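Local coordinates for protein tryptophanyl-tRNA synthetase (Mycoplasma pneumoniae, PDB 2YY5) that probably catalyses the ATP-dependent attachment of tryptophan to its cognate tRNA, passing through a tryptophanyl-adenylate, at residues Gln12-Met26 with Met203-Asp217. The protein carries 1 engineered substitution. Residues are numbered along the deposited sequence; the frame is centred on the assembly and turned at random.
With WSA (5'-O-[(L-tryptophylamino)sulfonyl]adenosine), chain J; SO4 (sulfate ion), chain H.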
ATOM      1  N   GLN B  12      -9.150 -15.600  -2.127  1.00 16.02           N
ATOM      2  CA  GLN B  12      -7.949 -15.577  -2.953  1.00 20.07           C
ATOM      3  C   GLN B  12      -8.094 -16.682  -3.998  1.00 24.28           C
ATOM      4  O   GLN B  12      -8.573 -17.779  -3.690  1.00 21.68           O
ATOM      5  CB  GLN B  12      -6.710 -15.832  -2.091  1.00 20.68           C
ATOM      6  CG  GLN B  12      -5.826 -14.616  -1.867  1.00 28.43           C
ATOM      7  CD  GLN B  12      -4.641 -14.908  -0.950  1.00 28.34           C
ATOM      8  OE1 GLN B  12      -4.805 -15.109   0.258  1.00 21.17           O
ATOM      9  NE2 GLN B  12      -3.441 -14.940  -1.527  1.00 15.22           N
ATOM     10  N   ALA B  13      -7.699 -16.397  -5.235  1.00 24.03           N
ATOM     11  CA  ALA B  13      -7.794 -17.397  -6.292  1.00 23.45           C
ATOM     12  C   ALA B  13      -6.564 -18.299  -6.234  1.00 26.14           C
ATOM     13  O   ALA B  13      -5.494 -17.875  -5.793  1.00 27.43           O
ATOM     14  CB  ALA B  13      -7.900 -16.723  -7.663  1.00 14.57           C
ATOM     15  N   SER B  14      -6.729 -19.539  -6.687  1.00 27.07           N
ATOM     16  CA  SER B  14      -5.655 -20.513  -6.677  1.00 25.63           C
ATOM     17  C   SER B  14      -6.127 -21.857  -7.218  1.00 29.37           C
ATOM     18  O   SER B  14      -7.226 -22.321  -6.894  1.00 28.94           O
ATOM     19  CB  SER B  14      -5.141 -20.704  -5.247  1.00 27.29           C
ATOM     20  OG  SER B  14      -4.298 -21.835  -5.157  1.00 20.79           O
ATOM     21  N   GLY B  15      -5.289 -22.487  -8.036  1.00 27.57           N
ATOM     22  CA  GLY B  15      -5.638 -23.783  -8.586  1.00 23.73           C
ATOM     23  C   GLY B  15      -5.730 -24.769  -7.446  1.00 23.46           C
ATOM     24  O   GLY B  15      -6.060 -25.934  -7.635  1.00 27.39           O
ATOM     25  N   LYS B  16      -5.438 -24.279  -6.247  1.00 29.53           N
ATOM     26  CA  LYS B  16      -5.468 -25.092  -5.042  1.00 31.26           C
ATOM     27  C   LYS B  16      -6.742 -24.897  -4.238  1.00 29.45           C
ATOM     28  O   LYS B  16      -6.802 -25.285  -3.069  1.00 33.58           O
ATOM     29  CB  LYS B  16      -4.267 -24.772  -4.152  1.00 36.17           C
ATOM     30  CG  LYS B  16      -3.277 -25.914  -3.993  1.00 43.84           C
ATOM     31  CD  LYS B  16      -2.088 -25.810  -4.944  1.00 40.43           C
ATOM     32  CE  LYS B  16      -1.042 -26.863  -4.582  1.00 47.54           C
ATOM     33  NZ  LYS B  16       0.293 -26.619  -5.182  1.00 48.54           N
ATOM     34  N   GLN B  17      -7.751 -24.282  -4.851  1.00 25.08           N
ATOM     35  CA  GLN B  17      -9.032 -24.079  -4.182  1.00 22.70           C
ATOM     36  C   GLN B  17      -9.470 -25.463  -3.676  1.00 27.51           C
ATOM     37  O   GLN B  17      -9.534 -26.422  -4.458  1.00 26.34           O
ATOM     38  CB  GLN B  17     -10.048 -23.528  -5.181  1.00 17.73           C
ATOM     39  CG  GLN B  17     -10.920 -22.404  -4.656  1.00 21.45           C
ATOM     40  CD  GLN B  17     -10.128 -21.164  -4.289  1.00 26.45           C
ATOM     41  OE1 GLN B  17     -10.065 -20.788  -3.121  1.00 30.21           O
ATOM     42  NE2 GLN B  17      -9.517 -20.525  -5.285  1.00 16.16           N
ATOM     43  N   HIS B  18      -9.761 -25.571  -2.378  1.00 25.77           N
ATOM     44  CA  HIS B  18     -10.151 -26.851  -1.777  1.00 18.52           C
ATOM     45  C   HIS B  18     -11.466 -26.833  -0.987  1.00 20.58           C
ATOM     46  O   HIS B  18     -12.088 -25.781  -0.819  1.00 16.87           O
ATOM     47  CB  HIS B  18      -9.026 -27.338  -0.865  1.00 18.38           C
ATOM     48  CG  HIS B  18      -8.697 -26.389   0.247  1.00 22.06           C
ATOM     49  ND1 HIS B  18      -9.590 -26.070   1.247  1.00 21.00           N
ATOM     50  CD2 HIS B  18      -7.568 -25.688   0.516  1.00 21.56           C
ATOM     51  CE1 HIS B  18      -9.030 -25.216   2.084  1.00 16.06           C
ATOM     52  NE2 HIS B  18      -7.802 -24.967   1.664  1.00 18.80           N
ATOM     53  N   LEU B  19     -11.864 -28.013  -0.505  1.00 22.27           N
ATOM     54  CA  LEU B  19     -13.089 -28.210   0.277  1.00 16.94           C
ATOM     55  C   LEU B  19     -13.171 -27.339   1.533  1.00 19.00           C
ATOM     56  O   LEU B  19     -14.262 -27.022   2.003  1.00 14.37           O
ATOM     57  CB  LEU B  19     -13.208 -29.673   0.701  1.00 16.86           C
ATOM     58  CG  LEU B  19     -14.298 -30.568   0.114  1.00 23.29           C
ATOM     59  CD1 LEU B  19     -14.322 -31.865   0.903  1.00 20.65           C
ATOM     60  CD2 LEU B  19     -15.652 -29.897   0.198  1.00 17.33           C
ATOM     61  N   GLY B  20     -12.018 -26.982   2.093  1.00 14.69           N
ATOM     62  CA  GLY B  20     -12.017 -26.138   3.271  1.00 17.90           C
ATOM     63  C   GLY B  20     -12.614 -24.801   2.887  1.00 16.70           C
ATOM     64  O   GLY B  20     -13.391 -24.220   3.638  1.00 20.31           O
ATOM     65  N   ASN B  21     -12.259 -24.328   1.694  1.00 20.04           N
ATOM     66  CA  ASN B  21     -12.761 -23.059   1.175  1.00 19.14           C
ATOM     67  C   ASN B  21     -14.250 -23.155   0.879  1.00 23.08           C
ATOM     68  O   ASN B  21     -15.017 -22.248   1.225  1.00 15.67           O
ATOM     69  CB  ASN B  21     -12.032 -22.679  -0.110  1.00 18.60           C
ATOM     70  CG  ASN B  21     -10.532 -22.601   0.072  1.00 25.63           C
ATOM     71  OD1 ASN B  21     -10.043 -21.892   0.952  1.00 25.24           O
ATOM     72  ND2 ASN B  21      -9.793 -23.326  -0.763  1.00 14.78           N
ATOM     73  N   TYR B  22     -14.651 -24.258   0.243  1.00 21.48           N
ATOM     74  CA  TYR B  22     -16.050 -24.464  -0.118  1.00 26.25           C
ATOM     75  C   TYR B  22     -16.925 -24.491   1.131  1.00 26.77           C
ATOM     76  O   TYR B  22     -17.878 -23.722   1.263  1.00 24.60           O
ATOM     77  CB  TYR B  22     -16.245 -25.778  -0.897  1.00 21.49           C
ATOM     78  CG  TYR B  22     -17.681 -25.971  -1.355  1.00 20.29           C
ATOM     79  CD1 TYR B  22     -18.183 -25.266  -2.450  1.00 23.13           C
ATOM     80  CD2 TYR B  22     -18.569 -26.776  -0.631  1.00 19.18           C
ATOM     81  CE1 TYR B  22     -19.529 -25.342  -2.809  1.00 19.29           C
ATOM     82  CE2 TYR B  22     -19.923 -26.858  -0.982  1.00 18.48           C
ATOM     83  CZ  TYR B  22     -20.390 -26.134  -2.073  1.00 21.94           C
ATOM     84  OH  TYR B  22     -21.713 -26.172  -2.424  1.00 21.76           O
ATOM     85  N   LEU B  23     -16.586 -25.382   2.050  1.00 21.26           N
ATOM     86  CA  LEU B  23     -17.343 -25.520   3.275  1.00 23.20           C
ATOM     87  C   LEU B  23     -17.185 -24.305   4.187  1.00 28.27           C
ATOM     88  O   LEU B  23     -18.119 -23.929   4.906  1.00 24.53           O
ATOM     89  CB  LEU B  23     -16.921 -26.815   3.990  1.00 21.32           C
ATOM     90  CG  LEU B  23     -17.806 -28.059   3.765  1.00 23.24           C
ATOM     91  CD1 LEU B  23     -18.460 -28.013   2.393  1.00 21.23           C
ATOM     92  CD2 LEU B  23     -16.981 -29.332   3.926  1.00 18.79           C
ATOM     93  N   GLY B  24     -16.019 -23.671   4.139  1.00 24.36           N
ATOM     94  CA  GLY B  24     -15.790 -22.522   4.992  1.00 22.03           C
ATOM     95  C   GLY B  24     -16.650 -21.304   4.716  1.00 25.81           C
ATOM     96  O   GLY B  24     -17.118 -20.650   5.655  1.00 24.28           O
ATOM     97  N   VAL B  25     -16.866 -20.995   3.438  1.00 24.19           N
ATOM     98  CA  VAL B  25     -17.636 -19.813   3.059  1.00 20.49           C
ATOM     99  C   VAL B  25     -18.487 -19.956   1.809  1.00 17.89           C
ATOM    100  O   VAL B  25     -19.625 -19.504   1.785  1.00 18.48           O
ATOM    101  CB  VAL B  25     -16.708 -18.589   2.838  1.00 21.94           C
ATOM    102  CG1 VAL B  25     -16.102 -18.154   4.150  1.00 29.80           C
ATOM    103  CG2 VAL B  25     -15.600 -18.942   1.847  1.00 25.41           C
ATOM    104  N   MET B  26     -17.929 -20.560   0.768  1.00 17.08           N
ATOM    105  CA  MET B  26     -18.651 -20.731  -0.488  1.00 22.54           C
ATOM    106  C   MET B  26     -20.055 -21.305  -0.354  1.00 24.27           C
ATOM    107  O   MET B  26     -21.013 -20.712  -0.841  1.00 27.80           O
ATOM    108  CB  MET B  26     -17.840 -21.598  -1.454  1.00 22.69           C
ATOM    109  CG  MET B  26     -16.642 -20.882  -2.021  1.00 17.46           C
ATOM    110  SD  MET B  26     -15.696 -21.833  -3.214  1.00 19.82           S
ATOM    111  CE  MET B  26     -14.219 -20.798  -3.312  1.00 19.71           C
ATOM    112  N   MET B 203      -7.117 -27.974   6.516  1.00 21.23           N
ATOM    113  CA  MET B 203      -6.873 -28.206   5.098  1.00 22.56           C
ATOM    114  C   MET B 203      -6.326 -26.905   4.527  1.00 24.53           C
ATOM    115  O   MET B 203      -6.978 -25.862   4.617  1.00 25.76           O
ATOM    116  CB  MET B 203      -8.169 -28.591   4.383  1.00 17.66           C
ATOM    117  CG  MET B 203      -7.926 -29.269   3.043  1.00 26.60           C
ATOM    118  SD  MET B 203      -9.397 -30.010   2.297  1.00 27.31           S
ATOM    119  CE  MET B 203      -9.576 -31.463   3.289  1.00 28.71           C
ATOM    120  N   SER B 204      -5.130 -26.956   3.950  1.00 23.88           N
ATOM    121  CA  SER B 204      -4.518 -25.747   3.401  1.00 26.38           C
ATOM    122  C   SER B 204      -3.987 -25.876   1.987  1.00 29.39           C
ATOM    123  O   SER B 204      -3.484 -26.933   1.587  1.00 26.69           O
ATOM    124  CB  SER B 204      -3.373 -25.265   4.302  1.00 22.93           C
ATOM    125  OG  SER B 204      -3.858 -24.742   5.525  1.00 31.03           O
ATOM    126  N   LYS B 205      -4.102 -24.784   1.236  1.00 24.03           N
ATOM    127  CA  LYS B 205      -3.596 -24.756  -0.122  1.00 27.05           C
ATOM    128  C   LYS B 205      -2.079 -24.944  -0.069  1.00 25.91           C
ATOM    129  O   LYS B 205      -1.479 -25.483  -0.996  1.00 23.84           O
ATOM    130  CB  LYS B 205      -3.902 -23.411  -0.788  1.00 31.77           C
ATOM    131  CG  LYS B 205      -5.368 -23.012  -0.818  1.00 33.38           C
ATOM    132  CD  LYS B 205      -5.606 -21.955  -1.900  1.00 26.72           C
ATOM    133  CE  LYS B 205      -6.996 -21.331  -1.823  1.00 15.87           C
ATOM    134  NZ  LYS B 205      -7.053 -20.239  -0.812  1.00 16.14           N
ATOM    135  N   SER B 206      -1.468 -24.513   1.030  1.00 26.45           N
ATOM    136  CA  SER B 206      -0.018 -24.598   1.187  1.00 29.73           C
ATOM    137  C   SER B 206       0.557 -25.951   1.604  1.00 32.87           C
ATOM    138  O   SER B 206       1.766 -26.154   1.509  1.00 35.00           O
ATOM    139  CB  SER B 206       0.473 -23.525   2.173  1.00 23.34           C
ATOM    140  OG  SER B 206       0.002 -23.758   3.495  1.00 26.63           O
ATOM    141  N   SER B 207      -0.280 -26.874   2.067  1.00 32.60           N
ATOM    142  CA  SER B 207       0.229 -28.180   2.486  1.00 29.36           C
ATOM    143  C   SER B 207       1.044 -28.869   1.398  1.00 31.53           C
ATOM    144  O   SER B 207       0.602 -29.010   0.257  1.00 30.09           O
ATOM    145  CB  SER B 207      -0.914 -29.097   2.914  1.00 26.31           C
ATOM    146  OG  SER B 207      -1.531 -28.602   4.084  1.00 25.52           O
ATOM    147  N   LYS B 208       2.240 -29.295   1.779  1.00 35.06           N
ATOM    148  CA  LYS B 208       3.170 -29.985   0.895  1.00 39.47           C
ATOM    149  C   LYS B 208       2.526 -31.266   0.364  1.00 36.68           C
ATOM    150  O   LYS B 208       2.466 -31.504  -0.848  1.00 36.98           O
ATOM    151  CB  LYS B 208       4.444 -30.318   1.682  1.00 48.38           C
ATOM    152  CG  LYS B 208       4.203 -31.238   2.895  1.00 61.78           C
ATOM    153  CD  LYS B 208       5.101 -30.909   4.088  1.00 60.17           C
ATOM    154  CE  LYS B 208       4.414 -29.938   5.031  1.00 57.60           C
ATOM    155  NZ  LYS B 208       3.940 -28.725   4.312  1.00 53.88           N
ATOM    156  N   ASN B 209       2.044 -32.080   1.296  1.00 34.86           N
ATOM    157  CA  ASN B 209       1.391 -33.345   0.990  1.00 32.01           C
ATOM    158  C   ASN B 209      -0.029 -33.078   0.499  1.00 30.60           C
ATOM    159  O   ASN B 209      -0.851 -32.512   1.214  1.00 33.84           O
ATOM    160  CB  ASN B 209       1.377 -34.208   2.249  1.00 26.09           C
ATOM    161  CG  ASN B 209       0.788 -35.569   2.019  1.00 27.29           C
ATOM    162  OD1 ASN B 209       0.972 -36.469   2.831  1.00 33.32           O
ATOM    163  ND2 ASN B 209       0.064 -35.732   0.920  1.00 27.68           N
ATOM    164  N   GLN B 210      -0.316 -33.500  -0.725  1.00 33.20           N
ATOM    165  CA  GLN B 210      -1.627 -33.261  -1.308  1.00 31.47           C
ATOM    166  C   GLN B 210      -2.723 -34.288  -1.047  1.00 29.13           C
ATOM    167  O   GLN B 210      -3.882 -34.047  -1.374  1.00 24.95           O
ATOM    168  CB  GLN B 210      -1.470 -33.046  -2.807  1.00 33.36           C
ATOM    169  CG  GLN B 210      -0.585 -31.864  -3.130  1.00 36.15           C
ATOM    170  CD  GLN B 210      -0.675 -31.454  -4.579  1.00 46.17           C
ATOM    171  OE1 GLN B 210      -0.331 -32.224  -5.475  1.00 47.47           O
ATOM    172  NE2 GLN B 210      -1.144 -30.230  -4.821  1.00 52.06           N
ATOM    173  N   ASN B 211      -2.376 -35.428  -0.462  1.00 32.15           N
ATOM    174  CA  ASN B 211      -3.387 -36.442  -0.188  1.00 33.30           C
ATOM    175  C   ASN B 211      -4.244 -35.969   0.973  1.00 31.49           C
ATOM    176  O   ASN B 211      -5.284 -36.555   1.268  1.00 31.79           O
ATOM    177  CB  ASN B 211      -2.736 -37.785   0.163  1.00 34.97           C
ATOM    178  CG  ASN B 211      -1.866 -38.328  -0.958  1.00 40.82           C
ATOM    179  OD1 ASN B 211      -2.335 -38.566  -2.074  1.00 36.96           O
ATOM    180  ND2 ASN B 211      -0.586 -38.529  -0.662  1.00 47.56           N
ATOM    181  N   GLY B 212      -3.796 -34.903   1.629  1.00 33.69           N
ATOM    182  CA  GLY B 212      -4.531 -34.366   2.758  1.00 31.79           C
ATOM    183  C   GLY B 212      -5.529 -33.296   2.355  1.00 33.83           C
ATOM    184  O   GLY B 212      -6.369 -32.892   3.160  1.00 33.36           O
ATOM    185  N   VAL B 213      -5.450 -32.847   1.106  1.00 30.71           N
ATOM    186  CA  VAL B 213      -6.347 -31.807   0.611  1.00 29.61           C
ATOM    187  C   VAL B 213      -7.223 -32.265  -0.554  1.00 29.11           C
ATOM    188  O   VAL B 213      -6.732 -32.832  -1.528  1.00 26.74           O
ATOM    189  CB  VAL B 213      -5.545 -30.562   0.155  1.00 30.58           C
ATOM    190  CG1 VAL B 213      -6.477 -29.525  -0.468  1.00 22.64           C
ATOM    191  CG2 VAL B 213      -4.792 -29.968   1.339  1.00 33.42           C
ATOM    192  N   ILE B 214      -8.527 -32.023  -0.442  1.00 21.90           N
ATOM    193  CA  ILE B 214      -9.446 -32.381  -1.516  1.00 19.14           C
ATOM    194  C   ILE B 214      -9.619 -31.113  -2.348  1.00 18.41           C
ATOM    195  O   ILE B 214     -10.300 -30.187  -1.915  1.00 24.54           O
ATOM    196  CB  ILE B 214     -10.837 -32.811  -0.969  1.00 18.41           C
ATOM    197  CG1 ILE B 214     -10.690 -34.011  -0.026  1.00 22.39           C
ATOM    198  CG2 ILE B 214     -11.772 -33.137  -2.127  1.00 15.58           C
ATOM    199  CD1 ILE B 214     -10.094 -35.241  -0.675  1.00 19.55           C
ATOM    200  N   TYR B 215      -8.986 -31.057  -3.518  1.00 12.19           N
ATOM    201  CA  TYR B 215      -9.087 -29.882  -4.382  1.00 13.99           C
ATOM    202  C   TYR B 215     -10.415 -29.894  -5.120  1.00 18.35           C
ATOM    203  O   TYR B 215     -10.943 -30.958  -5.449  1.00 25.74           O
ATOM    204  CB  TYR B 215      -7.941 -29.845  -5.401  1.00 12.97           C
ATOM    205  CG  TYR B 215      -6.563 -29.789  -4.778  1.00 19.12           C
ATOM    206  CD1 TYR B 215      -6.182 -28.715  -3.969  1.00 22.87           C
ATOM    207  CD2 TYR B 215      -5.650 -30.828  -4.966  1.00 18.34           C
ATOM    208  CE1 TYR B 215      -4.927 -28.680  -3.358  1.00 17.62           C
ATOM    209  CE2 TYR B 215      -4.397 -30.803  -4.358  1.00 23.66           C
ATOM    210  CZ  TYR B 215      -4.044 -29.730  -3.557  1.00 20.40           C
ATOM    211  OH  TYR B 215      -2.814 -29.723  -2.947  1.00 20.12           O
ATOM    212  N   LEU B 216     -10.953 -28.708  -5.378  1.00 19.77           N
ATOM    213  CA  LEU B 216     -12.222 -28.587  -6.080  1.00 25.88           C
ATOM    214  C   LEU B 216     -12.144 -29.108  -7.518  1.00 26.45           C
ATOM    215  O   LEU B 216     -13.157 -29.474  -8.105  1.00 28.25           O
ATOM    216  CB  LEU B 216     -12.694 -27.126  -6.039  1.00 22.10           C
ATOM    217  CG  LEU B 216     -13.636 -26.795  -4.870  1.00 24.14           C
ATOM    218  CD1 LEU B 216     -13.191 -27.504  -3.606  1.00 14.71           C
ATOM    219  CD2 LEU B 216     -13.691 -25.300  -4.659  1.00 12.13           C
ATOM    220  N   ASP B 217     -10.937 -29.158  -8.076  1.00 28.29           N
ATOM    221  CA  ASP B 217     -10.753 -29.656  -9.433  1.00 27.87           C
ATOM    222  C   ASP B 217     -10.068 -31.025  -9.428  1.00 25.98           C
ATOM    223  O   ASP B 217      -9.340 -31.380 -10.356  1.00 25.88           O
ATOM    224  CB  ASP B 217      -9.932 -28.672 -10.270  1.00 25.28           C
ATOM    225  CG  ASP B 217      -8.515 -28.501  -9.758  1.00 31.07           C
ATOM    226  OD1 ASP B 217      -7.977 -29.444  -9.142  1.00 33.81           O
ATOM    227  OD2 ASP B 217      -7.930 -27.422  -9.990  1.00 42.32           O
TER
HETATM  228  CD2 WSA J1351     -10.577 -11.526   2.880  1.00  8.48           C
HETATM  229  CE3 WSA J1351     -11.610 -12.301   3.393  1.00 13.39           C
HETATM  230  CZ3 WSA J1351     -12.690 -11.682   4.011  1.00  7.01           C
HETATM  231  CH2 WSA J1351     -12.731 -10.294   4.115  1.00  7.52           C
HETATM  232  CZ2 WSA J1351     -11.696  -9.522   3.602  1.00  8.15           C
HETATM  233  CE2 WSA J1351     -10.616 -10.143   2.983  1.00 10.33           C
HETATM  234  N11 WSA J1351      -9.521  -9.668   2.396  1.00  8.53           N
HETATM  235  CD1 WSA J1351      -8.796 -10.678   1.927  1.00  9.92           C
HETATM  236  CG  WSA J1351      -9.404 -11.832   2.199  1.00  7.70           C
HETATM  237  CB  WSA J1351      -8.907 -13.223   1.814  1.00 12.19           C
HETATM  238  CA  WSA J1351      -8.630 -14.084   3.049  1.00 17.01           C
HETATM  239  NH3 WSA J1351      -7.641 -13.433   3.919  1.00  5.23           N
HETATM  240  C   WSA J1351      -8.096 -15.444   2.592  1.00 18.47           C
HETATM  241  O   WSA J1351      -6.931 -15.559   2.225  1.00 36.46           O
HETATM  242  NS  WSA J1351      -8.945 -16.466   2.611  1.00 26.68           N
HETATM  243  S   WSA J1351      -8.421 -17.654   1.624  1.00 28.05           S
HETATM  244  O1S WSA J1351      -8.313 -17.144   0.218  1.00 10.99           O
HETATM  245  O2S WSA J1351      -7.068 -18.131   2.063  1.00 20.32           O
HETATM  246  O5' WSA J1351      -9.394 -18.701   1.712  1.00 17.98           O
HETATM  247  C5' WSA J1351     -10.768 -18.375   1.476  1.00  8.26           C
HETATM  248  C4' WSA J1351     -11.707 -18.709   2.639  1.00 17.17           C
HETATM  249  O4' WSA J1351     -11.597 -20.105   2.969  1.00 10.38           O
HETATM  250  C3' WSA J1351     -11.406 -17.931   3.923  1.00 19.43           C
HETATM  251  O3' WSA J1351     -12.633 -17.572   4.567  1.00 19.60           O
HETATM  252  C2' WSA J1351     -10.672 -18.978   4.759  1.00 23.26           C
HETATM  253  O2' WSA J1351     -10.835 -18.684   6.150  1.00 20.23           O
HETATM  254  C1' WSA J1351     -11.520 -20.196   4.400  1.00 10.25           C
HETATM  255  N9  WSA J1351     -10.810 -21.441   4.782  1.00 16.91           N
HETATM  256  C8  WSA J1351      -9.565 -21.747   4.426  1.00 12.79           C
HETATM  257  N7  WSA J1351      -9.252 -22.957   4.882  1.00 17.08           N
HETATM  258  C5  WSA J1351     -10.312 -23.427   5.537  1.00 11.42           C
HETATM  259  C4  WSA J1351     -11.301 -22.455   5.480  1.00 13.77           C
HETATM  260  N3  WSA J1351     -12.483 -22.690   6.076  1.00 14.55           N
HETATM  261  C2  WSA J1351     -12.706 -23.831   6.705  1.00 11.78           C
HETATM  262  N1  WSA J1351     -11.786 -24.776   6.774  1.00 19.08           N
HETATM  263  C6  WSA J1351     -10.583 -24.611   6.203  1.00 19.36           C
HETATM  264  N6  WSA J1351      -9.662 -25.572   6.261  1.00 22.81           N
HETATM  265  S   SO4 H1360      -5.999 -21.574   2.335  1.00 23.91           S
HETATM  266  O1  SO4 H1360      -6.249 -20.886   3.609  1.00 20.58           O
HETATM  267  O2  SO4 H1360      -4.850 -20.938   1.649  1.00 23.25           O
HETATM  268  O3  SO4 H1360      -5.715 -22.998   2.604  1.00 21.96           O
HETATM  269  O4  SO4 H1360      -7.181 -21.457   1.475  1.00 12.84           O
HETATM  270  O   HOH W   1      -8.984 -26.551  -7.089  1.00 30.73           O
HETATM  271  O   HOH W   2      -9.269 -18.957  -1.148  1.00 73.09           O
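Gln17 O takes the backbone N-H of Leu216 at 2.8 Å, nearly straight at 176°, and water 1 donates to the same oxygen. Two residues on, Leu19 N donates to Ile214 O at 3.0 Å. These two bonds bracket His18 and Tyr215 in a single beta bridge. Leu216 then lays CD1 against the backbone of His18 and Leu19, while CD2 meets CG of Gln17.

The His18 ring is fixed from several sides. Its CG sits between backbone N and carbonyl carbon (chi1 60°), which brings ND1 round to cap Gly20 N, a weak bond. His18 NE2 donates to sulfate O3 at 3.0 Å, and the N-H of Lys205 reaches that same oxygen. Met203 CG lies over one face of the ring, 4.1 Å from its centroid, as a CH-pi contact. Val213 CG1 packs on His18 CB.

Lys205 runs past Ser14 and Gln17. A bend at its last torsion (chi4 83°) brings Lys205 NZ to sulfate O4, 2.6 Å away. Lys205 NZ also donates to water 2, which lies within reach of Gln17 OE1 and O1S of the adenylate analogue WSA and may donate to either. Adenine N6 of WSA donates to Met203 O at 3.2 Å, and Asp142 and Asp156 also bind the ligand. The bound sulfate probably comes from the crystallisation liquor. Its place between His18 and Lys205 is consistent with a site for an ATP phosphate.

Residues 12-26 carry the HIGH region and residues 203-217 most of the KMSKS region, the paired ATP-binding signatures of the class I aminoacyl-tRNA synthetase active site.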